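Local coordinates for Low molecular weight protein-tyrosine-phosphatase PtpA (Staphylococcus aureus, PDB 3ROF), which hydrolyses phosphotyrosine in proteins to tyrosine and phosphate, and probably acts as a secreted effector against host defences during infection, at residues R44-W49 with D96-I101; P124-T129 with E133-M138. One frame throughout, in Å; residues are numbered along the deposited sequence. Where two conformers were deposited one is given.

Contact 1. Residues R44-W49 with D96-I101; sequences RGTGSW and DNIKSI. With PO4 (phosphate ion), chain D.
T46 spreads its branches over three side chains of helix 92-101 and does so without a direct hydrogen bond. Its CB bond is aimed at the helix, T46 CB lying 3.9 Å from I101 CD1, while T46 CG2 approaches I98 CG1 at 4.0 Å; the T46 and I98 side chains run at about a right angle to each other. N97 also meets T46 nearly perpendicularly. With chi1 at 66°, OG1 stands between the backbone N and the carbonyl carbon, and CG2 falls anti to that carbon, which places the methyl beside I98 and the hydroxyl on the N97 amide side, with N97 CB near both. The 3.8 Å from T46 OG1 to N97 OD1 is spanned by two waters. One accepts from T46 OG1 at 2.7 Å and donates to N97 OD1; the other donates to both oxygens, so OG1 serves as donor and acceptor and OD1 receives two bonds. This junction joins the loop just past edge strand 39-45 of the four-stranded parallel sheet to the last turns of helix 92-101. T46 also packs on V12 and L14, with its side chain about 7 Å from that of C13, the presumed nucleophile. R44 takes no part in the helix packing. Bent at chi2 (-66°), it presents its guanidinium edge to a phosphate ion probably derived from the crystallisation liquor. R44 NH1 donates to O3 of the phosphate at 2.9 Å (166°). R44 NH2 donates to O2 of the phosphate at 3.0 Å. A salt bridge from R44 NE to D82 further restrains the guanidinium, and H42 ND1 is also hydrogen-bonded to the ion.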
ATOM      1  N   ARG A  44      -1.376  -0.474   6.195  1.00  4.37           N
ATOM      2  CA  ARG A  44      -2.304  -0.167   7.256  1.00  4.53           C
ATOM      3  C   ARG A  44      -3.702  -0.122   6.668  1.00  4.17           C
ATOM      4  O   ARG A  44      -3.885   0.120   5.469  1.00  4.81           O
ATOM      5  CB  ARG A  44      -1.999   1.204   7.870  1.00  5.59           C
ATOM      6  CG  ARG A  44      -0.672   1.385   8.565  1.00  6.45           C
ATOM      7  CD  ARG A  44      -0.583   0.538   9.808  1.00  6.29           C
ATOM      8  NE  ARG A  44       0.590   0.850  10.640  1.00  8.22           N
ATOM      9  CZ  ARG A  44       1.765   0.268  10.502  1.00  8.77           C
ATOM     10  NH1 ARG A  44       1.984  -0.609   9.525  1.00  8.73           N
ATOM     11  NH2 ARG A  44       2.764   0.613  11.317  1.00 12.63           N
ATOM     12  N   GLY A  45      -4.679  -0.231   7.577  1.00  4.39           N
ATOM     13  CA  GLY A  45      -6.073  -0.058   7.246  1.00  5.64           C
ATOM     14  C   GLY A  45      -6.673   0.999   8.166  1.00  5.00           C
ATOM     15  O   GLY A  45      -6.487   0.929   9.367  1.00  5.82           O
ATOM     16  N   THR A  46      -7.343   1.991   7.594  1.00  4.81           N
ATOM     17  CA  THR A  46      -7.926   3.023   8.440  1.00  6.30           C
ATOM     18  C   THR A  46      -9.001   2.475   9.370  1.00  6.12           C
ATOM     19  O   THR A  46      -9.252   3.051  10.421  1.00  7.56           O
ATOM     20  CB  THR A  46      -8.509   4.149   7.623  1.00  6.66           C
ATOM     21  OG1 THR A  46      -9.614   3.679   6.861  1.00  6.47           O
ATOM     22  CG2 THR A  46      -7.486   4.775   6.692  1.00  8.75           C
ATOM     23  N   GLY A  47      -9.660   1.405   8.932  1.00  5.76           N
ATOM     24  CA  GLY A  47     -10.791   0.844   9.647  1.00  6.34           C
ATOM     25  C   GLY A  47     -10.649  -0.590  10.052  1.00  6.63           C
ATOM     26  O   GLY A  47     -11.659  -1.223  10.342  1.00 11.65           O
ATOM     27  N   SER A  48      -9.461  -1.123  10.162  1.00  6.76           N
ATOM     28  CA  SER A  48      -9.281  -2.506  10.566  0.51  6.32           C
ATOM     29  C   SER A  48      -9.809  -2.713  11.971  1.00  9.00           C
ATOM     30  O   SER A  48      -9.367  -2.049  12.892  1.00 11.78           O
ATOM     31  CB  SER A  48      -7.804  -2.861  10.571  0.51  7.29           C
ATOM     32  OG  SER A  48      -7.217  -2.632   9.323  0.51  6.47           O
ATOM     33  N   TRP A  49     -10.733  -3.644  12.146  1.00  9.51           N
ATOM     34  CA  TRP A  49     -11.249  -3.951  13.472  1.00  8.00           C
ATOM     35  C   TRP A  49     -10.530  -5.150  14.066  1.00  7.58           C
ATOM     36  O   TRP A  49      -9.894  -5.043  15.109  1.00  9.00           O
ATOM     37  CB  TRP A  49     -12.785  -4.104  13.478  1.00  9.24           C
ATOM     38  CG  TRP A  49     -13.247  -4.268  14.889  1.00  8.72           C
ATOM     39  CD1 TRP A  49     -13.721  -5.414  15.460  1.00  9.06           C
ATOM     40  CD2 TRP A  49     -13.216  -3.278  15.932  1.00  7.62           C
ATOM     41  NE1 TRP A  49     -13.963  -5.193  16.791  1.00  9.62           N
ATOM     42  CE2 TRP A  49     -13.667  -3.897  17.111  1.00  7.06           C
ATOM     43  CE3 TRP A  49     -12.835  -1.941  15.986  1.00  8.64           C
ATOM     44  CZ2 TRP A  49     -13.766  -3.224  18.334  1.00 10.25           C
ATOM     45  CZ3 TRP A  49     -12.934  -1.277  17.196  1.00 11.42           C
ATOM     46  CH2 TRP A  49     -13.396  -1.921  18.352  1.00 10.45           C
ATOM     47  N   ASP A  96      -9.110  10.677   2.614  1.00  8.72           N
ATOM     48  CA  ASP A  96      -9.850  11.537   3.539  1.00  9.11           C
ATOM     49  C   ASP A  96      -9.669  11.047   4.968  1.00  7.90           C
ATOM     50  O   ASP A  96      -9.464  11.844   5.929  1.00  8.91           O
ATOM     51  CB  ASP A  96     -11.341  11.561   3.204  1.00 10.16           C
ATOM     52  CG  ASP A  96     -11.661  12.169   1.841  1.00 14.35           C
ATOM     53  OD1 ASP A  96     -10.812  12.895   1.295  1.00 15.93           O
ATOM     54  OD2 ASP A  96     -12.783  11.917   1.326  1.00 17.06           O
ATOM     55  N   ASN A  97      -9.834   9.740   5.169  1.00  7.09           N
ATOM     56  CA  ASN A  97      -9.788   9.196   6.524  1.00  7.39           C
ATOM     57  C   ASN A  97      -8.360   9.288   7.113  1.00  8.09           C
ATOM     58  O   ASN A  97      -8.201   9.566   8.301  1.00  7.08           O
ATOM     59  CB  ASN A  97     -10.275   7.741   6.579  1.00  7.07           C
ATOM     60  CG  ASN A  97     -11.747   7.533   6.165  1.00  7.63           C
ATOM     61  OD1 ASN A  97     -12.128   6.393   5.903  1.00  7.68           O
ATOM     62  ND2 ASN A  97     -12.534   8.584   6.059  1.00  9.35           N
ATOM     63  N   ILE A  98      -7.330   9.033   6.304  1.00  6.64           N
ATOM     64  CA  ILE A  98      -5.948   9.219   6.753  1.00  7.53           C
ATOM     65  C   ILE A  98      -5.777  10.636   7.299  1.00  7.51           C
ATOM     66  O   ILE A  98      -5.178  10.823   8.369  1.00  8.26           O
ATOM     67  CB  ILE A  98      -4.975   8.961   5.608  1.00  7.35           C
ATOM     68  CG1 ILE A  98      -4.925   7.468   5.302  1.00  6.65           C
ATOM     69  CG2 ILE A  98      -3.599   9.475   5.953  1.00  9.22           C
ATOM     70  CD1 ILE A  98      -4.288   7.147   3.958  1.00  7.61           C
ATOM     71  N   LYS A  99      -6.210  11.643   6.549  1.00  8.36           N
ATOM     72  CA  LYS A  99      -5.961  13.022   6.941  1.00  8.97           C
ATOM     73  C   LYS A  99      -6.752  13.403   8.183  1.00  8.41           C
ATOM     74  O   LYS A  99      -6.301  14.225   8.974  1.00 10.75           O
ATOM     75  CB  LYS A  99      -6.272  13.992   5.806  1.00 11.47           C
ATOM     76  CG  LYS A  99      -5.369  13.817   4.604  1.00 16.46           C
ATOM     77  CD  LYS A  99      -5.556  14.930   3.586  1.00 37.50           C
ATOM     78  CE  LYS A  99      -6.846  14.795   2.798  1.00 51.02           C
ATOM     79  NZ  LYS A  99      -6.969  15.854   1.749  1.00 65.00           N
ATOM     80  N   SER A 100      -7.923  12.805   8.363  1.00  9.41           N
ATOM     81  CA  SER A 100      -8.711  13.019   9.586  1.00 10.10           C
ATOM     82  C   SER A 100      -8.092  12.344  10.812  1.00  8.97           C
ATOM     83  O   SER A 100      -8.099  12.892  11.911  1.00 11.16           O
ATOM     84  CB  SER A 100     -10.120  12.469   9.395  1.00 11.91           C
ATOM     85  OG  SER A 100     -10.817  13.197   8.414  1.00 21.29           O
ATOM     86  N   ILE A 101      -7.581  11.123  10.610  1.00  8.60           N
ATOM     87  CA  ILE A 101      -6.959  10.355  11.693  1.00  9.09           C
ATOM     88  C   ILE A 101      -5.657  11.012  12.158  1.00  9.39           C
ATOM     89  O   ILE A 101      -5.421  11.131  13.360  1.00 11.35           O
ATOM     90  CB  ILE A 101      -6.733   8.874  11.309  1.00  8.69           C
ATOM     91  CG1 ILE A 101      -8.071   8.148  11.118  1.00  8.58           C
ATOM     92  CG2 ILE A 101      -5.879   8.179  12.353  1.00  8.83           C
ATOM     93  CD1 ILE A 101      -7.927   6.876  10.309  1.00  7.64           C
TER
HETATM   94  P   PO4 D 202       5.255  -2.277  10.899  1.00 14.31           P
HETATM   95  O1  PO4 D 202       6.718  -2.638  10.818  1.00 23.60           O
HETATM   96  O2  PO4 D 202       5.075  -1.217  11.941  1.00 26.09           O
HETATM   97  O3  PO4 D 202       4.704  -1.639   9.635  1.00 10.89           O
HETATM   98  O4  PO4 D 202       4.391  -3.446  11.305  1.00 17.23           O
HETATM   99  O   HOH W   1     -11.855   4.484   8.055  1.00  7.38           O
HETATM  100  O   HOH W   2     -10.523   4.591   4.457  1.00  7.67           O

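Contact 2. Residues P124-T129 with E133-M138; sequences PDPYYT and EGVYDM
V135 has CG1 anti to its backbone N (chi1 172°) and CG2 anti to the carbonyl carbon, a setting that puts CG2 against the loop before helix 126-129 and the first residue of that helix. V135 CG2 lies 3.9 Å from P126 CG and equally far from P124 O, with P126 CD close behind; the proline ring of P126 and the valine cross at about a right angle. M138, one turn further along, has CG beside its backbone N and an extended chain beyond it (chi2 173°), carrying M138 CE to 3.9 Å from P124 CD. M138 SD stands 4.0 Å from the same P124 CD, so the thioether end rests against one corner of that ring. No hydrogen bond crosses the interface.

Between the two prolines, D125 points its CB away from helix 132-153. It is the N-cap of helix 126-129: Y127 N donates to D125 OD1 at 3.0 Å, from 53° out of the carboxylate plane, while D125 O accepts from both Y128 N and T129 N. The packed prolines thus flank the residue assigned by similarity as the proton donor, whose OD2 makes a long, weak ion pair with R19. Y127 CD2 sits 3.6 Å above the centre of the Y128 ring.

Helix 19-33 supplies the adjoining surface: R19 meets P126 and M22 meets V135, so both partners of the contact also rest on that helix.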
ATOM      1  N   PRO A 124     -11.053   0.025  -6.691  1.00  6.37           N
ATOM      2  CA  PRO A 124     -12.277  -0.469  -6.030  1.00  7.35           C
ATOM      3  C   PRO A 124     -11.987  -1.552  -5.023  1.00  6.06           C
ATOM      4  O   PRO A 124     -11.054  -2.303  -5.173  1.00  6.84           O
ATOM      5  CB  PRO A 124     -13.127  -1.031  -7.178  1.00 16.39           C
ATOM      6  CG  PRO A 124     -12.564  -0.381  -8.413  1.00 18.44           C
ATOM      7  CD  PRO A 124     -11.062  -0.260  -8.127  1.00  8.36           C
ATOM      8  N   ASP A 125     -12.804  -1.630  -3.996  1.00  7.22           N
ATOM      9  CA  ASP A 125     -12.561  -2.541  -2.894  1.00  6.80           C
ATOM     10  C   ASP A 125     -13.058  -3.948  -3.215  1.00  6.13           C
ATOM     11  O   ASP A 125     -14.282  -4.179  -3.332  1.00  6.41           O
ATOM     12  CB  ASP A 125     -13.270  -2.014  -1.643  1.00  6.38           C
ATOM     13  CG  ASP A 125     -12.943  -2.790  -0.379  1.00  6.06           C
ATOM     14  OD1 ASP A 125     -12.235  -3.815  -0.464  1.00  5.89           O
ATOM     15  OD2 ASP A 125     -13.408  -2.336   0.701  1.00  6.82           O
ATOM     16  N   PRO A 126     -12.149  -4.917  -3.383  1.00  5.74           N
ATOM     17  CA  PRO A 126     -12.573  -6.264  -3.758  1.00  6.60           C
ATOM     18  C   PRO A 126     -13.168  -7.037  -2.597  1.00  5.86           C
ATOM     19  O   PRO A 126     -13.708  -8.127  -2.842  1.00  6.16           O
ATOM     20  CB  PRO A 126     -11.278  -6.885  -4.254  1.00  7.08           C
ATOM     21  CG  PRO A 126     -10.227  -6.274  -3.340  1.00  5.34           C
ATOM     22  CD  PRO A 126     -10.686  -4.838  -3.161  1.00  6.15           C
ATOM     23  N   TYR A 127     -13.197  -6.486  -1.397  1.00  5.19           N
ATOM     24  CA  TYR A 127     -14.000  -7.068  -0.324  1.00  6.07           C
ATOM     25  C   TYR A 127     -15.437  -7.243  -0.827  1.00  5.53           C
ATOM     26  O   TYR A 127     -16.120  -8.206  -0.465  1.00  6.67           O
ATOM     27  CB  TYR A 127     -13.986  -6.132   0.875  1.00  6.21           C
ATOM     28  CG  TYR A 127     -14.785  -6.594   2.051  1.00  6.60           C
ATOM     29  CD1 TYR A 127     -14.165  -7.297   3.047  1.00 11.75           C
ATOM     30  CD2 TYR A 127     -16.120  -6.243   2.215  1.00  8.44           C
ATOM     31  CE1 TYR A 127     -14.843  -7.692   4.187  1.00 19.35           C
ATOM     32  CE2 TYR A 127     -16.821  -6.622   3.357  1.00 11.45           C
ATOM     33  CZ  TYR A 127     -16.170  -7.350   4.335  1.00 14.70           C
ATOM     34  OH  TYR A 127     -16.847  -7.732   5.476  1.00 20.99           O
ATOM     35  N   TYR A 128     -15.901  -6.272  -1.627  1.00  5.47           N
ATOM     36  CA  TYR A 128     -17.205  -6.329  -2.245  1.00  5.84           C
ATOM     37  C   TYR A 128     -17.135  -6.936  -3.628  1.00  6.66           C
ATOM     38  O   TYR A 128     -17.906  -7.844  -3.952  1.00  7.58           O
ATOM     39  CB  TYR A 128     -17.819  -4.920  -2.302  1.00  6.91           C
ATOM     40  CG  TYR A 128     -18.011  -4.296  -0.932  1.00  6.64           C
ATOM     41  CD1 TYR A 128     -18.966  -4.795  -0.077  1.00  7.65           C
ATOM     42  CD2 TYR A 128     -17.196  -3.282  -0.467  1.00  7.87           C
ATOM     43  CE1 TYR A 128     -19.158  -4.304   1.172  1.00  9.60           C
ATOM     44  CE2 TYR A 128     -17.376  -2.755   0.831  1.00 10.41           C
ATOM     45  CZ  TYR A 128     -18.366  -3.286   1.641  1.00 10.54           C
ATOM     46  OH  TYR A 128     -18.601  -2.825   2.921  1.00 14.68           O
ATOM     47  N   THR A 129     -16.274  -6.427  -4.502  1.00  6.35           N
ATOM     48  CA  THR A 129     -16.366  -6.800  -5.907  1.00  8.32           C
ATOM     49  C   THR A 129     -15.867  -8.211  -6.182  1.00  6.29           C
ATOM     50  O   THR A 129     -16.178  -8.772  -7.233  1.00  8.05           O
ATOM     51  CB  THR A 129     -15.519  -5.879  -6.804  1.00  8.29           C
ATOM     52  OG1 THR A 129     -14.141  -6.098  -6.498  1.00  7.62           O
ATOM     53  CG2 THR A 129     -15.841  -4.399  -6.589  1.00 12.58           C
ATOM     54  N   GLU A 133      -8.164  -9.930  -9.267  1.00  6.44           N
ATOM     55  CA  GLU A 133      -7.312  -9.818 -10.449  1.00  7.04           C
ATOM     56  C   GLU A 133      -7.208  -8.385 -10.939  1.00  6.87           C
ATOM     57  O   GLU A 133      -6.132  -7.926 -11.345  1.00  8.15           O
ATOM     58  CB  GLU A 133      -7.787 -10.750 -11.558  1.00 11.38           C
ATOM     59  CG  GLU A 133      -6.810 -10.779 -12.706  1.00 25.80           C
ATOM     60  CD  GLU A 133      -7.199 -11.782 -13.767  1.00 30.59           C
ATOM     61  OE1 GLU A 133      -7.915 -12.750 -13.411  1.00 29.44           O
ATOM     62  OE2 GLU A 133      -6.799 -11.598 -14.944  1.00 30.27           O
ATOM     63  N   GLY A 134      -8.315  -7.656 -10.895  1.00  6.98           N
ATOM     64  CA  GLY A 134      -8.294  -6.269 -11.304  1.00  8.08           C
ATOM     65  C   GLY A 134      -7.412  -5.431 -10.421  1.00  5.91           C
ATOM     66  O   GLY A 134      -6.699  -4.531 -10.874  1.00  7.27           O
ATOM     67  N   VAL A 135      -7.434  -5.697  -9.118  1.00  5.90           N
ATOM     68  CA  VAL A 135      -6.569  -4.990  -8.174  1.00  5.83           C
ATOM     69  C   VAL A 135      -5.104  -5.287  -8.468  1.00  5.70           C
ATOM     70  O   VAL A 135      -4.255  -4.386  -8.499  1.00  5.46           O
ATOM     71  CB  VAL A 135      -6.957  -5.327  -6.721  1.00  6.92           C
ATOM     72  CG1 VAL A 135      -5.931  -4.734  -5.764  1.00  6.09           C
ATOM     73  CG2 VAL A 135      -8.377  -4.835  -6.413  1.00  7.11           C
ATOM     74  N   TYR A 136      -4.805  -6.564  -8.679  1.00  5.59           N
ATOM     75  CA  TYR A 136      -3.452  -6.982  -9.055  1.00  5.78           C
ATOM     76  C   TYR A 136      -2.986  -6.211 -10.278  1.00  5.05           C
ATOM     77  O   TYR A 136      -1.879  -5.663 -10.294  1.00  5.66           O
ATOM     78  CB  TYR A 136      -3.462  -8.492  -9.309  1.00  6.45           C
ATOM     79  CG  TYR A 136      -2.152  -9.064  -9.779  1.00  6.66           C
ATOM     80  CD1 TYR A 136      -1.148  -9.386  -8.887  1.00  7.72           C
ATOM     81  CD2 TYR A 136      -1.935  -9.285 -11.119  1.00  8.10           C
ATOM     82  CE1 TYR A 136       0.060  -9.926  -9.327  1.00  8.96           C
ATOM     83  CE2 TYR A 136      -0.741  -9.807 -11.587  1.00 10.55           C
ATOM     84  CZ  TYR A 136       0.240 -10.136 -10.689  1.00 10.85           C
ATOM     85  OH  TYR A 136       1.420 -10.676 -11.172  1.00 14.66           O
ATOM     86  N   ASP A 137      -3.806  -6.151 -11.327  1.00  5.89           N
ATOM     87  CA  ASP A 137      -3.429  -5.456 -12.544  1.00  5.74           C
ATOM     88  C   ASP A 137      -3.172  -3.970 -12.252  1.00  6.69           C
ATOM     89  O   ASP A 137      -2.232  -3.387 -12.790  1.00  5.87           O
ATOM     90  CB  ASP A 137      -4.509  -5.600 -13.612  1.00  8.24           C
ATOM     91  CG  ASP A 137      -4.664  -7.001 -14.134  1.00 11.38           C
ATOM     92  OD1 ASP A 137      -3.830  -7.861 -13.912  1.00 11.42           O
ATOM     93  OD2 ASP A 137      -5.686  -7.244 -14.829  1.00 15.80           O
ATOM     94  N   MET A 138      -3.991  -3.361 -11.387  1.00  5.97           N
ATOM     95  CA  MET A 138      -3.797  -1.961 -11.028  1.00  6.06           C
ATOM     96  C   MET A 138      -2.482  -1.757 -10.300  1.00  5.02           C
ATOM     97  O   MET A 138      -1.723  -0.814 -10.610  1.00  5.38           O
ATOM     98  CB  MET A 138      -4.965  -1.463 -10.179  1.00  5.71           C
ATOM     99  CG  MET A 138      -6.165  -1.130 -11.043  1.00  7.38           C
ATOM    100  SD  MET A 138      -7.595  -0.728 -10.023  1.00  7.63           S
ATOM    101  CE  MET A 138      -8.656   0.082 -11.236  1.00 12.55           C
TER

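In the fold
From the N terminus the chain lays down strand 7-13 and helix 19-33 before strand 39-45 runs into contact 1. There 44-49 meets 96-101, closing a 46-residue excursion that includes helix 57-65 and strand 86-89. Strand 108-111 follows, and only then does contact 2 close a short turn of three residues between 124-129 and 133-138. The two contacts are therefore in series, neither nested nor crossed. The centres of contact 1 and contact 2 are about 19 Å apart, and the nearest atoms of contact 1 and contact 2 about 9 Å, with no touch. Contact 1 joins the loop after strand 39-45 to helix 92-101; contact 2 joins the D125 loop to helix 132-153. Both lie near the presumed catalytic residues C13 and R19.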